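Local coordinates for protein formyltransferase (Francisella tularensis subsp. tularensis, PDB 4NV1) that belongs to the formyltransferase family, pairs with a second copy of itself, and binds dTDP-4-amino-4,6-dideoxyglucose in a pocket, at residues E140-E145 / Y151-K156; K192-I197 / R213-P218. All blocks are in the same frame, centred on the assembly; numbering follows the deposited sequence.

Contact 1: E140-E145 / Y151-K156; sequences EVNSFE and YAKVQK. With 0FX (dTDP-4-amino-4,6-dideoxyglucose), chain I.
Glu140 and Lys153 come closest, their CA atoms 8.7 Å apart, where the loop leaving strand 133-139 runs beside helix 147-170. A type I beta turn from Asn142 to Glu145, closed by the backbone bond from Glu145 N to Asn142 O, folds the loop back so that Glu140 and Glu145 both come near the same lysine. A long, flexible residue suits this place: Lys153 bends about CB-CG, CG-CD and CD-CE, and this carries NZ from the helix into the loop. There NZ gives a hydrogen bond to Glu140 O (2.7 Å), tilted 34° from the carbonyl plane, and a salt bridge to Glu145 OE2 (2.9 Å) on the syn lone pair; a weak bond reaches OE1. The buried carboxylate, its chain extended beyond CG and crossing the lysine at about a right angle, has further partners above its plane: Asn142 N donates to Glu145 OE1 (2.9 Å) and Asn142 ND2 to Glu145 OE2 (3.2 Å). On another side of the helix, Tyr151 turns to dTDP-4-amino-4,6-dideoxyglucose, with CG anti to the backbone N (chi1 175°). C4 of the ligand's deoxyribose lies over one ring face, toward its rim; the phosphate oxygen O4P, at the ring edge and in its plane, takes a weak hydrogen bond from Tyr151 OH (3.0 Å). The Lys153 ammonium and the two Asn142 N-H groups would favour ionised Glu145, which should in turn stabilise charged Lys153, so polar chemistry ties turn to helix.

Contact 2: K192-I197 / R213-P218; sequences KNMCEI and RAMTHP. With 0FX (dTDP-4-amino-4,6-dideoxyglucose), chain I.
Met194 O is bonded by the hydroxyl of Tyr211, and Met215 CE packs beside this oxygen at 3.9 Å without a polar bond. Across from helix 188-195, Met215 is the first residue to leave helical geometry after helix 205-214. Its unbranched thioether chain folds at both CB-CG and CG-SD (chi2 -62°, chi3 -82°), which brings CE close over the buried Cys195, a tight 3.4 Å from Cys195 SG and 3.6 Å from Cys195 CA. Met194 adds a looser apolar touch, its CE 4.4 Å from Met215 SD. The small Cys195 lets the methyl pack close to the helix backbone, and the flexible methionine can fold to fit against the neighbouring helix. Met215 O accepts a bond from Asn222 ND2, which also binds the ligand, so the segment leaving helix 205-214 is linked to the pocket. His217 then lays one ring face beneath C1 of dTDP-4-amino-4,6-dideoxyglucose, 3.5 Å from the plane and over its centre, while His217 CB approaches O21 at 3.3 Å; Ser147 OG bonds to His217 ND1, fixing the ring's turn. This is apolar packing between helices 188-195 and 205-214 in the C-terminal dimerization domain, the chain after Met215 supplying His217 to the pocket.

In the fold
Contact 1 belongs to the formyl transferase domain and lies partly buried, its cohesion coming from charge and amide bonds; contact 2, in the C-terminal dimerization domain, is buried and held by sulfur and methyl packing. They join physically: Arg213 NH1 of contact 2 bonds to both Asn142 O and Glu145 O of contact 1, so that one guanidinium nitrogen bridges the two carbonyls at the ends of the turn, while Tyr151 and His217 meet edge-to-face. Both rings pack on the deoxyribose of dTDP-4-amino-4,6-dideoxyglucose, Tyr151 toward the phosphates and His217 over C1, which carries the base. Each contact also reaches the second subunit, through Ser143 bonding Asp227 there and Ile197 packing on Ile209 there.

Contact 1: E140-E145 / Y151-K156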
ATOM      1  N   GLU A 140      -1.347   4.764  22.048  1.00 25.83           N
ATOM      2  CA  GLU A 140      -2.006   5.670  21.080  1.00 32.64           C
ATOM      3  C   GLU A 140      -2.078   4.999  19.704  1.00 31.77           C
ATOM      4  O   GLU A 140      -1.118   4.331  19.265  1.00 32.02           O
ATOM      5  CB  GLU A 140      -1.145   6.921  20.829  1.00 41.01           C
ATOM      6  CG  GLU A 140      -1.137   7.954  21.942  1.00 56.41           C
ATOM      7  CD  GLU A 140      -0.645   9.322  21.473  1.00 67.80           C
ATOM      8  OE1 GLU A 140       0.454   9.386  20.860  1.00 60.44           O
ATOM      9  OE2 GLU A 140      -1.352  10.332  21.734  1.00 73.34           O
ATOM     10  N   VAL A 141      -3.188   5.168  19.020  1.00 30.27           N
ATOM     11  CA  VAL A 141      -3.252   4.784  17.616  1.00 30.58           C
ATOM     12  C   VAL A 141      -3.181   6.071  16.807  1.00 30.09           C
ATOM     13  O   VAL A 141      -4.137   6.866  16.801  1.00 28.35           O
ATOM     14  CB  VAL A 141      -4.549   4.075  17.299  1.00 23.65           C
ATOM     15  CG1 VAL A 141      -4.579   3.701  15.819  1.00 29.67           C
ATOM     16  CG2 VAL A 141      -4.715   2.855  18.158  1.00 26.27           C
ATOM     17  N   ASN A 142      -2.061   6.288  16.131  1.00 25.85           N
ATOM     18  CA  ASN A 142      -2.001   7.424  15.201  1.00 25.54           C
ATOM     19  C   ASN A 142      -2.587   7.209  13.800  1.00 26.65           C
ATOM     20  O   ASN A 142      -2.720   6.061  13.319  1.00 27.37           O
ATOM     21  CB  ASN A 142      -0.544   7.859  15.134  1.00 31.46           C
ATOM     22  CG  ASN A 142      -0.023   8.307  16.489  1.00 31.86           C
ATOM     23  OD1 ASN A 142      -0.688   9.050  17.190  1.00 28.98           O
ATOM     24  ND2 ASN A 142       1.153   7.840  16.867  1.00 36.28           N
ATOM     25  N   SER A 143      -2.883   8.311  13.091  1.00 26.06           N
ATOM     26  CA  SER A 143      -3.583   8.240  11.792  1.00 24.83           C
ATOM     27  C   SER A 143      -2.834   7.416  10.748  1.00 25.40           C
ATOM     28  O   SER A 143      -3.460   6.796   9.897  1.00 24.65           O
ATOM     29  CB  SER A 143      -3.788   9.621  11.192  1.00 27.07           C
ATOM     30  OG  SER A 143      -2.526  10.243  11.044  1.00 32.43           O
ATOM     31  N   PHE A 144      -1.513   7.409  10.864  1.00 23.81           N
ATOM     32  CA  PHE A 144      -0.642   6.897   9.855  1.00 25.20           C
ATOM     33  C   PHE A 144      -0.160   5.460  10.128  1.00 23.55           C
ATOM     34  O   PHE A 144       0.679   4.954   9.410  1.00 23.31           O
ATOM     35  CB  PHE A 144       0.518   7.845   9.719  1.00 26.13           C
ATOM     36  CG  PHE A 144       1.227   8.152  11.005  1.00 32.13           C
ATOM     37  CD1 PHE A 144       0.929   9.303  11.736  1.00 32.36           C
ATOM     38  CD2 PHE A 144       2.317   7.384  11.412  1.00 36.76           C
ATOM     39  CE1 PHE A 144       1.621   9.626  12.879  1.00 33.29           C
ATOM     40  CE2 PHE A 144       3.023   7.710  12.565  1.00 40.87           C
ATOM     41  CZ  PHE A 144       2.664   8.824  13.311  1.00 32.64           C
ATOM     42  N   GLU A 145      -0.766   4.770  11.079  1.00 23.00           N
ATOM     43  CA  GLU A 145      -0.320   3.475  11.545  1.00 23.40           C
ATOM     44  C   GLU A 145      -1.260   2.424  11.080  1.00 21.19           C
ATOM     45  O   GLU A 145      -2.447   2.693  10.955  1.00 24.25           O
ATOM     46  CB  GLU A 145      -0.340   3.406  13.086  1.00 23.72           C
ATOM     47  CG  GLU A 145       0.622   4.386  13.678  1.00 23.84           C
ATOM     48  CD  GLU A 145       0.723   4.446  15.194  1.00 25.18           C
ATOM     49  OE1 GLU A 145      -0.260   4.083  15.857  1.00 29.19           O
ATOM     50  OE2 GLU A 145       1.798   4.934  15.659  1.00 25.93           O
ATOM     51  N   TYR A 151       0.682  -3.108  16.736  1.00 20.82           N
ATOM     52  CA  TYR A 151       1.093  -4.316  17.387  1.00 19.77           C
ATOM     53  C   TYR A 151       2.497  -4.120  17.912  1.00 22.38           C
ATOM     54  O   TYR A 151       2.835  -4.601  19.025  1.00 21.67           O
ATOM     55  CB  TYR A 151       1.083  -5.472  16.405  1.00 23.98           C
ATOM     56  CG  TYR A 151       1.601  -6.833  16.861  1.00 24.58           C
ATOM     57  CD1 TYR A 151       0.741  -7.756  17.456  1.00 28.76           C
ATOM     58  CD2 TYR A 151       2.895  -7.251  16.573  1.00 33.35           C
ATOM     59  CE1 TYR A 151       1.162  -9.024  17.817  1.00 29.70           C
ATOM     60  CE2 TYR A 151       3.330  -8.540  16.908  1.00 32.72           C
ATOM     61  CZ  TYR A 151       2.455  -9.415  17.554  1.00 33.65           C
ATOM     62  OH  TYR A 151       2.814 -10.702  17.916  1.00 42.38           O
ATOM     63  N   ALA A 152       3.363  -3.498  17.127  1.00 23.72           N
ATOM     64  CA  ALA A 152       4.746  -3.341  17.591  1.00 24.95           C
ATOM     65  C   ALA A 152       4.901  -2.352  18.754  1.00 25.39           C
ATOM     66  O   ALA A 152       5.791  -2.565  19.560  1.00 23.36           O
ATOM     67  CB  ALA A 152       5.693  -2.928  16.479  1.00 26.19           C
ATOM     68  N   LYS A 153       4.087  -1.296  18.827  1.00 23.93           N
ATOM     69  CA  LYS A 153       4.042  -0.452  20.032  1.00 26.70           C
ATOM     70  C   LYS A 153       3.554  -1.239  21.222  1.00 22.07           C
ATOM     71  O   LYS A 153       4.051  -1.001  22.313  1.00 30.31           O
ATOM     72  CB  LYS A 153       3.121   0.784  19.909  1.00 25.52           C
ATOM     73  CG  LYS A 153       3.868   2.016  19.449  1.00 35.28           C
ATOM     74  CD  LYS A 153       3.124   2.829  18.394  1.00 30.82           C
ATOM     75  CE  LYS A 153       1.766   3.208  18.877  1.00 27.88           C
ATOM     76  NZ  LYS A 153       1.463   4.599  18.486  1.00 28.12           N
ATOM     77  N   VAL A 154       2.578  -2.117  21.016  1.00 21.22           N
ATOM     78  CA  VAL A 154       1.928  -2.851  22.100  1.00 20.97           C
ATOM     79  C   VAL A 154       2.949  -3.835  22.673  1.00 24.72           C
ATOM     80  O   VAL A 154       3.202  -3.865  23.893  1.00 25.38           O
ATOM     81  CB  VAL A 154       0.607  -3.482  21.651  1.00 18.46           C
ATOM     82  CG1 VAL A 154       0.085  -4.515  22.609  1.00 17.38           C
ATOM     83  CG2 VAL A 154      -0.456  -2.366  21.529  1.00 19.85           C
ATOM     84  N   GLN A 155       3.671  -4.469  21.767  1.00 22.55           N
ATOM     85  CA  GLN A 155       4.664  -5.460  22.142  1.00 22.99           C
ATOM     86  C   GLN A 155       5.750  -4.869  22.968  1.00 22.55           C
ATOM     87  O   GLN A 155       6.065  -5.365  24.043  1.00 24.51           O
ATOM     88  CB  GLN A 155       5.185  -6.243  20.928  1.00 24.73           C
ATOM     89  CG  GLN A 155       5.799  -7.560  21.267  1.00 31.05           C
ATOM     90  CD  GLN A 155       6.138  -8.395  20.025  1.00 35.78           C
ATOM     91  OE1 GLN A 155       7.278  -8.374  19.570  1.00 42.29           O
ATOM     92  NE2 GLN A 155       5.171  -9.112  19.487  1.00 35.27           N
ATOM     93  N   LYS A 156       6.333  -3.784  22.520  1.00 23.33           N
ATOM     94  CA  LYS A 156       7.262  -3.036  23.329  1.00 27.29           C
ATOM     95  C   LYS A 156       6.710  -2.548  24.678  1.00 25.34           C
ATOM     96  O   LYS A 156       7.411  -2.516  25.697  1.00 26.41           O
ATOM     97  CB  LYS A 156       7.630  -1.817  22.502  1.00 31.47           C
ATOM     98  CG  LYS A 156       8.767  -0.988  23.047  1.00 38.68           C
ATOM     99  CD  LYS A 156       9.529  -0.344  21.893  1.00 44.82           C
ATOM    100  CE  LYS A 156       9.927  -1.376  20.831  1.00 50.78           C
ATOM    101  NZ  LYS A 156       9.553  -0.991  19.429  1.00 53.65           N
TER
HETATM  102  O4P 0FX I 301       0.739 -12.733  18.688  1.00 41.81           O
HETATM  103  P2  0FX I 301       1.669 -13.846  18.141  1.00 55.85           P
HETATM  104  O3P 0FX I 301       3.176 -13.797  18.010  1.00 35.25           O
HETATM  105  O1G 0FX I 301       0.972 -15.275  18.192  1.00 45.36           O
HETATM  106  C1G 0FX I 301       0.722 -15.922  19.417  1.00 46.91           C
HETATM  107  C2G 0FX I 301      -0.029 -17.145  18.916  1.00 49.22           C
HETATM  108  O2G 0FX I 301       0.573 -17.689  17.737  1.00 44.56           O
HETATM  109  C3G 0FX I 301      -1.476 -16.821  18.602  1.00 48.44           C
HETATM  110  O3G 0FX I 301      -2.045 -18.124  18.349  1.00 50.82           O
HETATM  111  C4G 0FX I 301      -2.081 -16.064  19.800  1.00 52.10           C
HETATM  112  N4A 0FX I 301      -3.502 -15.792  19.639  1.00 54.40           N
HETATM  113  C5G 0FX I 301      -1.341 -14.757  20.113  1.00 45.83           C
HETATM  114  C6G 0FX I 301      -1.924 -14.063  21.339  1.00 43.95           C
HETATM  115  O5G 0FX I 301       0.024 -15.097  20.360  1.00 45.95           O
HETATM  116  OPP 0FX I 301       1.789 -14.024  16.561  1.00 45.11           O
HETATM  117  P   0FX I 301       0.773 -14.034  15.347  1.00 43.28           P
HETATM  118  O1P 0FX I 301      -0.072 -15.282  15.187  1.00 34.81           O
HETATM  119  O2P 0FX I 301       1.859 -13.510  14.415  1.00 46.85           O
HETATM  120  O5  0FX I 301      -0.170 -12.727  15.404  1.00 41.60           O
HETATM  121  C5  0FX I 301       0.477 -11.452  15.486  1.00 30.75           C
HETATM  122  C4  0FX I 301      -0.263 -10.390  14.692  1.00 26.03           C
HETATM  123  O4  0FX I 301      -0.046 -10.602  13.309  1.00 25.34           O
HETATM  124  C3  0FX I 301      -1.753 -10.362  14.847  1.00 26.70           C
HETATM  125  O3  0FX I 301      -2.189  -9.449  15.866  1.00 26.12           O
HETATM  126  C2  0FX I 301      -2.229  -9.750  13.528  1.00 26.83           C
HETATM  127  C1  0FX I 301      -1.171 -10.241  12.539  1.00 25.44           C
HETATM  128  N11 0FX I 301      -1.731 -11.314  11.712  1.00 28.03           N
HETATM  129  C61 0FX I 301      -1.594 -12.600  12.100  1.00 30.21           C
HETATM  130  C51 0FX I 301      -2.137 -13.609  11.334  1.00 30.77           C
HETATM  131  C5A 0FX I 301      -2.097 -15.084  11.679  1.00 35.97           C
HETATM  132  C21 0FX I 301      -2.370 -10.996  10.567  1.00 28.21           C
HETATM  133  O21 0FX I 301      -2.481  -9.725  10.131  1.00 28.08           O
HETATM  134  N31 0FX I 301      -2.867 -11.933   9.753  1.00 29.04           N
HETATM  135  C41 0FX I 301      -2.733 -13.213  10.161  1.00 32.33           C
HETATM  136  O41 0FX I 301      -3.243 -14.213   9.450  1.00 27.87           O

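Contact 2: K192-I197 / R213-P218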
ATOM      1  N   LYS A 192     -12.555 -13.369  10.880  1.00 42.13           N
ATOM      2  CA  LYS A 192     -12.714 -13.960   9.556  1.00 42.60           C
ATOM      3  C   LYS A 192     -13.868 -13.349   8.777  1.00 40.51           C
ATOM      4  O   LYS A 192     -13.723 -13.092   7.600  1.00 46.94           O
ATOM      5  CB  LYS A 192     -12.709 -15.495   9.611  1.00 45.50           C
ATOM      6  CG  LYS A 192     -11.277 -16.029   9.788  1.00 48.56           C
ATOM      7  CD  LYS A 192     -11.149 -17.562   9.764  1.00 56.45           C
ATOM      8  CE  LYS A 192     -10.380 -18.119   8.555  1.00 59.18           C
ATOM      9  NZ  LYS A 192      -8.933 -18.410   8.795  1.00 52.40           N
ATOM     10  N   ASN A 193     -14.962 -12.999   9.428  1.00 37.67           N
ATOM     11  CA  ASN A 193     -16.035 -12.274   8.779  1.00 43.55           C
ATOM     12  C   ASN A 193     -15.726 -10.854   8.301  1.00 41.26           C
ATOM     13  O   ASN A 193     -16.542 -10.269   7.624  1.00 46.32           O
ATOM     14  CB  ASN A 193     -17.237 -12.204   9.738  1.00 52.01           C
ATOM     15  CG  ASN A 193     -17.846 -13.575  10.023  1.00 56.30           C
ATOM     16  OD1 ASN A 193     -17.852 -14.476   9.174  1.00 67.87           O
ATOM     17  ND2 ASN A 193     -18.350 -13.745  11.238  1.00 59.95           N
ATOM     18  N   MET A 194     -14.629 -10.252   8.733  1.00 37.46           N
ATOM     19  CA  MET A 194     -14.294  -8.886   8.341  1.00 40.28           C
ATOM     20  C   MET A 194     -13.332  -8.904   7.161  1.00 41.97           C
ATOM     21  O   MET A 194     -13.040  -7.857   6.582  1.00 40.73           O
ATOM     22  CB  MET A 194     -13.520  -8.163   9.447  1.00 41.50           C
ATOM     23  CG  MET A 194     -14.183  -8.057  10.786  1.00 43.05           C
ATOM     24  SD  MET A 194     -13.488  -6.641  11.657  1.00 45.39           S
ATOM     25  CE  MET A 194     -11.860  -7.288  11.985  1.00 46.45           C
ATOM     26  N   CYS A 195     -12.787 -10.080   6.859  1.00 39.31           N
ATOM     27  CA  CYS A 195     -11.736 -10.212   5.866  1.00 40.72           C
ATOM     28  C   CYS A 195     -12.220  -9.993   4.434  1.00 41.93           C
ATOM     29  O   CYS A 195     -11.483  -9.406   3.627  1.00 38.81           O
ATOM     30  CB  CYS A 195     -11.048 -11.559   6.027  1.00 40.07           C
ATOM     31  SG  CYS A 195      -9.964 -11.534   7.472  1.00 48.44           S
ATOM     32  N   GLU A 196     -13.433 -10.467   4.148  1.00 37.89           N
ATOM     33  CA  GLU A 196     -14.076 -10.247   2.883  1.00 38.26           C
ATOM     34  C   GLU A 196     -14.700  -8.864   2.815  1.00 36.33           C
ATOM     35  O   GLU A 196     -15.630  -8.549   3.549  1.00 36.13           O
ATOM     36  CB  GLU A 196     -15.202 -11.221   2.637  1.00 39.54           C
ATOM     37  CG  GLU A 196     -15.733 -11.066   1.218  1.00 42.71           C
ATOM     38  CD  GLU A 196     -16.166 -12.403   0.640  1.00 49.89           C
ATOM     39  OE1 GLU A 196     -15.777 -12.737  -0.494  1.00 53.06           O
ATOM     40  OE2 GLU A 196     -16.850 -13.151   1.358  1.00 51.58           O
ATOM     41  N   ILE A 197     -14.166  -8.051   1.912  1.00 33.42           N
ATOM     42  CA  ILE A 197     -14.649  -6.703   1.717  1.00 35.30           C
ATOM     43  C   ILE A 197     -15.986  -6.818   1.012  1.00 37.55           C
ATOM     44  O   ILE A 197     -16.168  -7.614   0.055  1.00 42.48           O
ATOM     45  CB  ILE A 197     -13.667  -5.888   0.872  1.00 33.94           C
ATOM     46  CG1 ILE A 197     -12.407  -5.573   1.674  1.00 37.48           C
ATOM     47  CG2 ILE A 197     -14.292  -4.626   0.309  1.00 33.85           C
ATOM     48  CD1 ILE A 197     -11.408  -4.758   0.870  1.00 37.87           C
ATOM     49  N   ARG A 213      -6.214   0.013   6.879  1.00 20.48           N
ATOM     50  CA  ARG A 213      -5.068  -0.017   7.746  1.00 20.14           C
ATOM     51  C   ARG A 213      -5.126  -1.025   8.894  1.00 21.72           C
ATOM     52  O   ARG A 213      -4.084  -1.646   9.241  1.00 19.40           O
ATOM     53  CB  ARG A 213      -4.608   1.377   8.171  1.00 20.95           C
ATOM     54  CG  ARG A 213      -5.437   2.014   9.293  1.00 20.31           C
ATOM     55  CD  ARG A 213      -5.247   3.502   9.299  1.00 19.27           C
ATOM     56  NE  ARG A 213      -6.091   4.249  10.228  1.00 20.70           N
ATOM     57  CZ  ARG A 213      -5.671   4.728  11.396  1.00 21.33           C
ATOM     58  NH1 ARG A 213      -4.481   4.439  11.845  1.00 20.13           N
ATOM     59  NH2 ARG A 213      -6.475   5.468  12.167  1.00 23.51           N
ATOM     60  N   ALA A 214      -6.319  -1.274   9.425  1.00 19.77           N
ATOM     61  CA  ALA A 214      -6.459  -2.265  10.499  1.00 21.31           C
ATOM     62  C   ALA A 214      -6.151  -3.672   9.961  1.00 22.11           C
ATOM     63  O   ALA A 214      -5.702  -4.543  10.677  1.00 17.84           O
ATOM     64  CB  ALA A 214      -7.871  -2.281  11.068  1.00 20.24           C
ATOM     65  N   MET A 215      -6.413  -3.897   8.673  1.00 24.80           N
ATOM     66  CA  MET A 215      -6.158  -5.177   8.025  1.00 24.33           C
ATOM     67  C   MET A 215      -4.802  -5.356   7.343  1.00 24.75           C
ATOM     68  O   MET A 215      -4.561  -6.423   6.756  1.00 20.84           O
ATOM     69  CB  MET A 215      -7.259  -5.446   6.989  1.00 29.08           C
ATOM     70  CG  MET A 215      -8.677  -5.546   7.511  1.00 29.69           C
ATOM     71  SD  MET A 215      -9.023  -6.865   8.676  1.00 35.94           S
ATOM     72  CE  MET A 215      -9.260  -8.251   7.609  1.00 38.12           C
ATOM     73  N   THR A 216      -3.927  -4.370   7.504  1.00 21.49           N
ATOM     74  CA  THR A 216      -2.604  -4.338   6.949  1.00 22.21           C
ATOM     75  C   THR A 216      -1.519  -4.599   7.986  1.00 22.60           C
ATOM     76  O   THR A 216      -1.307  -3.834   8.950  1.00 19.64           O
ATOM     77  CB  THR A 216      -2.320  -3.028   6.156  1.00 24.21           C
ATOM     78  OG1 THR A 216      -3.345  -2.808   5.160  1.00 22.26           O
ATOM     79  CG2 THR A 216      -0.968  -3.118   5.496  1.00 24.99           C
ATOM     80  N   HIS A 217      -0.874  -5.750   7.795  1.00 18.10           N
ATOM     81  CA  HIS A 217       0.095  -6.289   8.727  1.00 21.33           C
ATOM     82  C   HIS A 217       1.036  -7.221   7.921  1.00 22.37           C
ATOM     83  O   HIS A 217       0.774  -8.425   7.905  1.00 18.93           O
ATOM     84  CB  HIS A 217      -0.631  -7.045   9.830  1.00 19.81           C
ATOM     85  CG  HIS A 217       0.197  -7.267  11.064  1.00 23.91           C
ATOM     86  ND1 HIS A 217      -0.199  -6.852  12.319  1.00 21.46           N
ATOM     87  CD2 HIS A 217       1.414  -7.842  11.233  1.00 23.06           C
ATOM     88  CE1 HIS A 217       0.739  -7.146  13.198  1.00 25.00           C
ATOM     89  NE2 HIS A 217       1.731  -7.746  12.563  1.00 24.75           N
ATOM     90  N   PRO A 218       2.080  -6.651   7.274  1.00 26.65           N
ATOM     91  CA  PRO A 218       2.987  -7.527   6.535  1.00 30.78           C
ATOM     92  C   PRO A 218       3.532  -8.584   7.498  1.00 32.09           C
ATOM     93  O   PRO A 218       3.767  -8.305   8.667  1.00 28.93           O
ATOM     94  CB  PRO A 218       4.099  -6.599   6.063  1.00 26.29           C
ATOM     95  CG  PRO A 218       3.515  -5.259   6.045  1.00 25.27           C
ATOM     96  CD  PRO A 218       2.513  -5.243   7.192  1.00 25.42           C
TER
HETATM   97  O4P 0FX I 301       0.739 -12.733  18.688  1.00 41.81           O
HETATM   98  P2  0FX I 301       1.669 -13.846  18.141  1.00 55.85           P
HETATM   99  O3P 0FX I 301       3.176 -13.797  18.010  1.00 35.25           O
HETATM  100  O1G 0FX I 301       0.972 -15.275  18.192  1.00 45.36           O
HETATM  101  C1G 0FX I 301       0.722 -15.922  19.417  1.00 46.91           C
HETATM  102  C2G 0FX I 301      -0.029 -17.145  18.916  1.00 49.22           C
HETATM  103  O2G 0FX I 301       0.573 -17.689  17.737  1.00 44.56           O
HETATM  104  C3G 0FX I 301      -1.476 -16.821  18.602  1.00 48.44           C
HETATM  105  O3G 0FX I 301      -2.045 -18.124  18.349  1.00 50.82           O
HETATM  106  C4G 0FX I 301      -2.081 -16.064  19.800  1.00 52.10           C
HETATM  107  N4A 0FX I 301      -3.502 -15.792  19.639  1.00 54.40           N
HETATM  108  C5G 0FX I 301      -1.341 -14.757  20.113  1.00 45.83           C
HETATM  109  C6G 0FX I 301      -1.924 -14.063  21.339  1.00 43.95           C
HETATM  110  O5G 0FX I 301       0.024 -15.097  20.360  1.00 45.95           O
HETATM  111  OPP 0FX I 301       1.789 -14.024  16.561  1.00 45.11           O
HETATM  112  P   0FX I 301       0.773 -14.034  15.347  1.00 43.28           P
HETATM  113  O1P 0FX I 301      -0.072 -15.282  15.187  1.00 34.81           O
HETATM  114  O2P 0FX I 301       1.859 -13.510  14.415  1.00 46.85           O
HETATM  115  O5  0FX I 301      -0.170 -12.727  15.404  1.00 41.60           O
HETATM  116  C5  0FX I 301       0.477 -11.452  15.486  1.00 30.75           C
HETATM  117  C4  0FX I 301      -0.263 -10.390  14.692  1.00 26.03           C
HETATM  118  O4  0FX I 301      -0.046 -10.602  13.309  1.00 25.34           O
HETATM  119  C3  0FX I 301      -1.753 -10.362  14.847  1.00 26.70           C
HETATM  120  O3  0FX I 301      -2.189  -9.449  15.866  1.00 26.12           O
HETATM  121  C2  0FX I 301      -2.229  -9.750  13.528  1.00 26.83           C
HETATM  122  C1  0FX I 301      -1.171 -10.241  12.539  1.00 25.44           C
HETATM  123  N11 0FX I 301      -1.731 -11.314  11.712  1.00 28.03           N
HETATM  124  C61 0FX I 301      -1.594 -12.600  12.100  1.00 30.21           C
HETATM  125  C51 0FX I 301      -2.137 -13.609  11.334  1.00 30.77           C
HETATM  126  C5A 0FX I 301      -2.097 -15.084  11.679  1.00 35.97           C
HETATM  127  C21 0FX I 301      -2.370 -10.996  10.567  1.00 28.21           C
HETATM  128  O21 0FX I 301      -2.481  -9.725  10.131  1.00 28.08           O
HETATM  129  N31 0FX I 301      -2.867 -11.933   9.753  1.00 29.04           N
HETATM  130  C41 0FX I 301      -2.733 -13.213  10.161  1.00 32.33           C
HETATM  131  O41 0FX I 301      -3.243 -14.213   9.450  1.00 27.87           O